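Local atomic coordinates of glycoside Hydrolase (PDB entry 5TA0), a protein that probably hydrolyses agarose-type glycans of marine algae as a gut bacterial glycoside hydrolase, here an engineered variant with a neoagaro-oligosaccharide bound. Residues 85-90 with 177-182; 143-148 with 223-228. One frame throughout, in Å; residues are numbered along the deposited sequence.

Contact 1: 85-90 with 177-182. With AAL (3,6-anhydro-alpha-L-galactopyranose), chain C; GAL (beta-D-galactopyranose), chain B; SO4 (sulfate ion), chain F.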
loop_
_atom_site.group_PDB
_atom_site.type_symbol
_atom_site.label_atom_id
_atom_site.label_comp_id
_atom_site.label_asym_id
_atom_site.label_seq_id
_atom_site.Cartn_x
_atom_site.Cartn_y
_atom_site.Cartn_z
ATOM N N THR A 85 11.039 -9.520 -9.837
ATOM C CA THR A 85 10.928 -10.967 -9.635
ATOM C C THR A 85 11.420 -11.796 -10.806
ATOM O O THR A 85 11.595 -13.005 -10.692
ATOM C CB THR A 85 9.486 -11.388 -9.341
ATOM O OG1 THR A 85 8.724 -11.322 -10.551
ATOM C CG2 THR A 85 8.848 -10.533 -8.264
ATOM N N GLY A 86 11.631 -11.189 -11.959
ATOM C CA GLY A 86 11.951 -11.941 -13.160
ATOM C C GLY A 86 13.367 -12.469 -13.238
ATOM O O GLY A 86 13.573 -13.581 -13.736
ATOM N N MET A 87 14.354 -11.720 -12.750
ATOM C CA MET A 87 15.728 -12.201 -12.857
ATOM C C MET A 87 15.920 -13.439 -11.991
ATOM O O MET A 87 16.500 -14.450 -12.447
ATOM C CB MET A 87 16.728 -11.119 -12.465
ATOM C CG MET A 87 18.176 -11.570 -12.664
ATOM S SD MET A 87 19.467 -10.380 -12.263
ATOM C CE MET A 87 19.396 -9.339 -13.686
ATOM N N ILE A 88 15.451 -13.388 -10.751
ATOM C CA ILE A 88 15.581 -14.531 -9.858
ATOM C C ILE A 88 14.811 -15.748 -10.428
ATOM O O ILE A 88 15.289 -16.893 -10.336
ATOM C CB ILE A 88 15.255 -14.178 -8.388
ATOM C CG1 ILE A 88 15.685 -15.311 -7.450
ATOM C CG2 ILE A 88 13.783 -13.807 -8.190
ATOM C CD1 ILE A 88 15.578 -14.944 -5.996
ATOM N N LYS A 89 13.651 -15.518 -11.049
ATOM C CA LYS A 89 12.912 -16.637 -11.653
ATOM C C LYS A 89 13.709 -17.286 -12.768
ATOM O O LYS A 89 13.760 -18.506 -12.852
ATOM C CB LYS A 89 11.582 -16.146 -12.224
ATOM C CG LYS A 89 10.651 -17.300 -12.578
ATOM C CD LYS A 89 9.354 -16.775 -13.165
ATOM C CE LYS A 89 8.275 -17.823 -13.242
ATOM N NZ LYS A 89 7.175 -17.265 -14.085
ATOM N N THR A 90 14.314 -16.481 -13.638
ATOM C CA THR A 90 15.111 -17.028 -14.741
ATOM C C THR A 90 16.281 -17.856 -14.230
ATOM O O THR A 90 16.564 -18.948 -14.759
ATOM C CB THR A 90 15.564 -15.919 -15.699
ATOM O OG1 THR A 90 14.397 -15.279 -16.251
ATOM C CG2 THR A 90 16.396 -16.471 -16.821
ATOM N N GLY A 177 18.777 -17.649 -0.404
ATOM C CA GLY A 177 19.921 -17.065 0.322
ATOM C C GLY A 177 21.185 -17.027 -0.531
ATOM O O GLY A 177 21.889 -16.017 -0.547
ATOM N N ARG A 178 21.473 -18.103 -1.253
ATOM C CA ARG A 178 22.669 -18.132 -2.110
ATOM C C ARG A 178 22.532 -17.137 -3.248
ATOM O O ARG A 178 23.475 -16.449 -3.599
ATOM C CB ARG A 178 22.949 -19.518 -2.652
ATOM C CG ARG A 178 23.457 -20.518 -1.629
ATOM C CD ARG A 178 23.769 -21.823 -2.337
ATOM N NE ARG A 178 24.365 -22.788 -1.433
ATOM C CZ ARG A 178 25.620 -22.758 -1.012
ATOM N NH1 ARG A 178 26.453 -21.849 -1.466
ATOM N NH2 ARG A 178 26.025 -23.662 -0.117
ATOM N N TYR A 179 21.345 -17.046 -3.840
ATOM C CA TYR A 179 21.132 -16.094 -4.922
ATOM C C TYR A 179 21.503 -14.682 -4.474
ATOM O O TYR A 179 22.224 -13.944 -5.177
ATOM C CB TYR A 179 19.648 -16.122 -5.369
ATOM C CG TYR A 179 19.344 -15.133 -6.467
ATOM C CD1 TYR A 179 18.958 -13.834 -6.162
ATOM C CD2 TYR A 179 19.496 -15.492 -7.791
ATOM C CE1 TYR A 179 18.740 -12.897 -7.164
ATOM C CE2 TYR A 179 19.234 -14.586 -8.815
ATOM C CZ TYR A 179 18.876 -13.290 -8.499
ATOM O OH TYR A 179 18.637 -12.367 -9.482
ATOM N N ILE A 180 20.975 -14.275 -3.339
ATOM C CA ILE A 180 21.195 -12.926 -2.811
ATOM C C ILE A 180 22.695 -12.714 -2.582
ATOM O O ILE A 180 23.269 -11.704 -3.016
ATOM C CB ILE A 180 20.380 -12.665 -1.527
ATOM C CG1 ILE A 180 18.870 -12.704 -1.799
ATOM C CG2 ILE A 180 20.761 -11.339 -0.879
ATOM C CD1 ILE A 180 18.055 -13.008 -0.565
ATOM N N LYS A 181 23.345 -13.694 -1.955
ATOM C CA LYS A 181 24.772 -13.580 -1.631
ATOM C C LYS A 181 25.646 -13.510 -2.876
ATOM O O LYS A 181 26.634 -12.764 -2.901
ATOM C CB LYS A 181 25.154 -14.785 -0.795
ATOM C CG LYS A 181 26.627 -14.815 -0.386
ATOM C CD LYS A 181 26.876 -15.995 0.546
ATOM C CE LYS A 181 28.357 -16.146 0.939
ATOM N NZ LYS A 181 29.227 -16.611 -0.175
ATOM N N GLU A 182 25.309 -14.291 -3.902
ATOM C CA GLU A 182 26.140 -14.431 -5.109
ATOM C C GLU A 182 25.934 -13.293 -6.099
ATOM O O GLU A 182 26.894 -12.796 -6.704
ATOM C CB GLU A 182 25.870 -15.768 -5.822
ATOM C CG GLU A 182 26.188 -17.041 -5.030
ATOM C CD GLU A 182 27.649 -17.358 -4.867
ATOM O OE1 GLU A 182 28.523 -16.581 -5.303
ATOM O OE2 GLU A 182 27.900 -18.439 -4.282
HETATM C C1 AAL C . 3.203 -9.854 -10.804
HETATM C C2 AAL C . 4.299 -10.771 -10.223
HETATM C C3 AAL C . 5.676 -10.431 -10.769
HETATM C C4 AAL C . 5.624 -10.385 -12.280
HETATM C C5 AAL C . 4.846 -9.122 -12.471
HETATM C C6 AAL C . 5.489 -8.212 -11.474
HETATM O O2 AAL C . 4.043 -12.143 -10.546
HETATM O O3 AAL C . 5.968 -9.070 -10.432
HETATM O O4 AAL C . 6.961 -10.200 -12.790
HETATM O O5 AAL C . 3.477 -9.308 -12.097
HETATM C C1 GAL B . 7.101 -10.576 -14.158
HETATM C C2 GAL B . 8.591 -10.453 -14.490
HETATM C C3 GAL B . 8.922 -11.001 -15.883
HETATM C C4 GAL B . 8.310 -12.385 -16.061
HETATM C C5 GAL B . 6.817 -12.323 -15.749
HETATM C C6 GAL B . 6.110 -13.667 -15.910
HETATM O O2 GAL B . 8.935 -9.071 -14.395
HETATM O O3 GAL B . 10.346 -11.001 -16.099
HETATM O O4 GAL B . 8.915 -13.308 -15.140
HETATM O O5 GAL B . 6.624 -11.895 -14.391
HETATM O O6 GAL B . 4.717 -13.543 -15.569
HETATM S S SO4 F . 13.550 -18.260 -18.794
HETATM O O1 SO4 F . 13.275 -18.712 -17.407
HETATM O O2 SO4 F . 13.727 -16.782 -18.762
HETATM O O3 SO4 F . 14.758 -18.901 -19.332
HETATM O O4 SO4 F . 12.395 -18.630 -19.668
#

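Contact 2: 143-148 with 223-228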
loop_
_atom_site.group_PDB
_atom_site.type_symbol
_atom_site.label_atom_id
_atom_site.label_comp_id
_atom_site.label_asym_id
_atom_site.label_seq_id
_atom_site.Cartn_x
_atom_site.Cartn_y
_atom_site.Cartn_z
ATOM N N SER A 143 5.892 -20.032 -8.670
ATOM C CA SER A 143 6.399 -21.250 -9.307
ATOM C C SER A 143 7.691 -20.949 -10.035
ATOM O O SER A 143 7.775 -19.923 -10.686
ATOM C CB SER A 143 5.362 -21.732 -10.312
ATOM O OG SER A 143 5.737 -22.967 -10.872
ATOM N N PRO A 144 8.713 -21.813 -9.962
ATOM C CA PRO A 144 8.715 -23.100 -9.283
ATOM C C PRO A 144 9.260 -23.049 -7.845
ATOM O O PRO A 144 9.566 -24.070 -7.259
ATOM C CB PRO A 144 9.608 -23.936 -10.211
ATOM C CG PRO A 144 10.596 -22.953 -10.715
ATOM C CD PRO A 144 9.904 -21.631 -10.812
ATOM N N PHE A 145 9.353 -21.852 -7.267
ATOM C CA PHE A 145 9.928 -21.655 -5.919
ATOM C C PHE A 145 9.185 -22.432 -4.830
ATOM O O PHE A 145 9.826 -23.010 -3.942
ATOM C CB PHE A 145 9.957 -20.144 -5.592
ATOM C CG PHE A 145 10.636 -19.805 -4.284
ATOM C CD1 PHE A 145 11.998 -19.953 -4.131
ATOM C CD2 PHE A 145 9.904 -19.343 -3.217
ATOM C CE1 PHE A 145 12.628 -19.607 -2.941
ATOM C CE2 PHE A 145 10.536 -18.999 -2.022
ATOM C CZ PHE A 145 11.891 -19.139 -1.884
ATOM N N TYR A 146 7.850 -22.455 -4.861
ATOM C CA TYR A 146 7.097 -23.216 -3.857
ATOM C C TYR A 146 7.253 -24.708 -4.185
ATOM O O TYR A 146 6.984 -25.104 -5.299
ATOM C CB TYR A 146 5.620 -22.883 -3.824
ATOM C CG TYR A 146 4.923 -23.405 -2.596
ATOM C CD1 TYR A 146 5.244 -22.916 -1.336
ATOM C CD2 TYR A 146 3.956 -24.403 -2.660
ATOM C CE1 TYR A 146 4.598 -23.374 -0.196
ATOM C CE2 TYR A 146 3.301 -24.842 -1.514
ATOM C CZ TYR A 146 3.640 -24.323 -0.288
ATOM O OH TYR A 146 3.016 -24.747 0.867
ATOM N N PRO A 147 7.736 -25.503 -3.225
ATOM C CA PRO A 147 8.131 -26.875 -3.578
ATOM C C PRO A 147 6.953 -27.839 -3.572
ATOM O O PRO A 147 6.760 -28.591 -2.619
ATOM C CB PRO A 147 9.219 -27.196 -2.541
ATOM C CG PRO A 147 8.885 -26.349 -1.368
ATOM C CD PRO A 147 8.210 -25.120 -1.882
ATOM N N ASP A 148 6.164 -27.783 -4.649
ATOM C CA ASP A 148 4.974 -28.623 -4.852
ATOM C C ASP A 148 5.197 -29.700 -5.911
ATOM O O ASP A 148 4.243 -30.298 -6.390
ATOM C CB ASP A 148 3.769 -27.755 -5.225
ATOM C CG ASP A 148 3.949 -27.014 -6.537
ATOM O OD1 ASP A 148 3.068 -26.199 -6.893
ATOM O OD2 ASP A 148 4.975 -27.188 -7.234
ATOM N N PHE A 223 2.579 -21.105 5.667
ATOM C CA PHE A 223 3.054 -20.210 6.732
ATOM C C PHE A 223 4.346 -20.709 7.381
ATOM O O PHE A 223 5.279 -19.920 7.614
ATOM C CB PHE A 223 1.914 -19.945 7.729
ATOM C CG PHE A 223 0.694 -19.355 7.107
ATOM C CD1 PHE A 223 0.758 -18.560 5.954
ATOM C CD2 PHE A 223 -0.565 -19.579 7.660
ATOM C CE1 PHE A 223 -0.367 -18.016 5.402
ATOM C CE2 PHE A 223 -1.700 -19.028 7.106
ATOM C CZ PHE A 223 -1.605 -18.239 5.964
ATOM N N GLU A 224 4.408 -22.024 7.668
ATOM C CA GLU A 224 5.629 -22.650 8.197
ATOM C C GLU A 224 6.787 -22.397 7.234
ATOM O O GLU A 224 7.884 -22.036 7.664
ATOM C CB GLU A 224 5.487 -24.186 8.421
ATOM C CG GLU A 224 4.740 -24.628 9.690
ATOM C CD GLU A 224 4.633 -26.152 9.908
ATOM O OE1 GLU A 224 5.479 -26.915 9.395
ATOM O OE2 GLU A 224 3.653 -26.533 10.561
ATOM N N PHE A 225 6.532 -22.589 5.934
ATOM C CA PHE A 225 7.529 -22.344 4.878
ATOM C C PHE A 225 8.170 -20.963 5.009
ATOM O O PHE A 225 9.368 -20.823 4.817
ATOM C CB PHE A 225 6.821 -22.552 3.537
ATOM C CG PHE A 225 7.587 -22.179 2.294
ATOM C CD1 PHE A 225 8.404 -23.110 1.675
ATOM C CD2 PHE A 225 7.376 -20.972 1.656
ATOM C CE1 PHE A 225 9.050 -22.809 0.493
ATOM C CE2 PHE A 225 8.005 -20.685 0.468
ATOM C CZ PHE A 225 8.839 -21.602 -0.117
ATOM N N HIS A 226 7.397 -19.951 5.371
ATOM C CA HIS A 226 7.953 -18.622 5.535
ATOM C C HIS A 226 9.045 -18.556 6.615
ATOM O O HIS A 226 10.060 -17.903 6.417
ATOM C CB HIS A 226 6.866 -17.585 5.842
ATOM C CG HIS A 226 6.137 -17.104 4.623
ATOM N ND1 HIS A 226 5.260 -17.876 3.901
ATOM C CD2 HIS A 226 6.185 -15.913 3.985
ATOM C CE1 HIS A 226 4.810 -17.186 2.866
ATOM N NE2 HIS A 226 5.337 -15.981 2.905
ATOM N N SER A 227 8.841 -19.207 7.751
ATOM C CA SER A 227 9.887 -19.227 8.793
ATOM C C SER A 227 11.153 -19.897 8.278
ATOM O O SER A 227 12.254 -19.420 8.507
ATOM C CB SER A 227 9.392 -19.956 10.024
ATOM O OG SER A 227 8.326 -19.242 10.648
ATOM N N THR A 228 10.978 -20.997 7.544
ATOM C CA THR A 228 12.132 -21.713 7.008
ATOM C C THR A 228 12.874 -20.877 5.967
ATOM O O THR A 228 14.109 -20.818 5.968
ATOM C CB THR A 228 11.679 -23.063 6.473
ATOM O OG1 THR A 228 11.166 -23.825 7.593
ATOM C CG2 THR A 228 12.836 -23.838 5.807
#

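Contact 1: 85-90 with 177-182
Ile88 lies flat over one face of the Tyr179 ring and makes the tight part of this helix-helix contact. Its CG1 sits 3.6 Å from the centroid of the Tyr179 ring and 3° off the ring normal, a CH-pi contact over the middle of the face. CD1 of Ile88 comes to 3.6 Å from Tyr179 CD1, and the CB of Ile88 is 3.7 Å from Tyr179 CZ. The isoleucine thus spans the ring from its root to its hydroxyl end. Tyr179 holds CG anti to its backbone N (chi1 179°), which sends the ring across toward helix 86-94.

Met87 covers less of the tyrosine and touches only its hydroxyl end, though at close range. It crosses Tyr179 at about a right angle, with Met87 CG 3.3 Å from Tyr179 OH. Met87 is partly exposed, and its chain, bent at chi3 (-78°), leads away from helix 170-183.

The start of helix 86-94, with Thr85 just before it, lines the glycan pocket. Thr85 OG1 is 3.1 Å from O4 of the anhydrogalactose, and Gly86 CA is 3.5 Å from O3 of the galactose. Thr90 is exposed.

Helices 86-94 and 170-183 meet through these side chains in the alpha/beta barrel. Ile88 also touches Asn140 of strand 134-140 and Phe175 and Tyr176 of helix 170-183, while Tyr179 reaches Cys114 on helix 107-123.

Contact 2: 143-148 with 223-228
Phe225 pushes its ring from helix 219-236 into the loop that follows strand 134-140, where it forms an aromatic cluster with Phe145 and Tyr146. The cluster joins this helix of the alpha/beta barrel to that loop. Phe225 has by far the most surface buried here. With CG anti to the backbone N (chi1 172°), its ring stands out from the helix to meet Tyr146, Phe145 and Pro147.

Tyr146 sets its edge against one face of it. The pair is T-shaped, with the centroids of the Tyr146 and Phe225 rings 5.1 Å apart and the planes at 71°. Tyr146 CD1 lies 3.9 Å above the Phe225 plane, over its centre. Tyr146 CE1 reaches back toward the root of the ring, 4.1 Å from Phe225 CG.

Phe145 comes to the rim of the same ring. Its CE2 is 3.6 Å from Phe225 CZ, near the plane of Phe225. The two rings meet obliquely, their planes at 73°.

An alanine in place of Phe225 would probably leave the Tyr146 edge and Phe145 CE2 without their shared partner and open a gap between loop and helix.

Other elements close round the cluster. Tyr146 also meets the ring of Phe142, and Phe225 and Pro147 both touch Ser172 of helix 170-183. Phe145 rests on Leu92 of helix 86-94. All four touching residues are buried, and the side chains that meet across the segments do so through carbon atoms.

Pro147 centres an inverse gamma turn, closed by Asp148 N to Tyr146 O at 2.9 Å. The turn presents the proline ring to Phe225, with Pro147 CD 3.4 Å from Phe225 CE1.

Contact 2 is wholly buried. Contact 1 is buried at Ile88 and Tyr179 but partly exposed at Met87. Their centres are 15 Å apart. Contact 1 joins two helices mainly through an aliphatic side chain laid on an aromatic ring, and the start of its first helix turns to the glycan. Contact 2 joins a loop to a helix through a cluster of rings. The two share surroundings: helices 86-94 and 170-183, which meet in contact 1, also border contact 2. The segments touch directly as well, with Lys89 CE of contact 1 packed 3.3 Å from Ser143 O of contact 2.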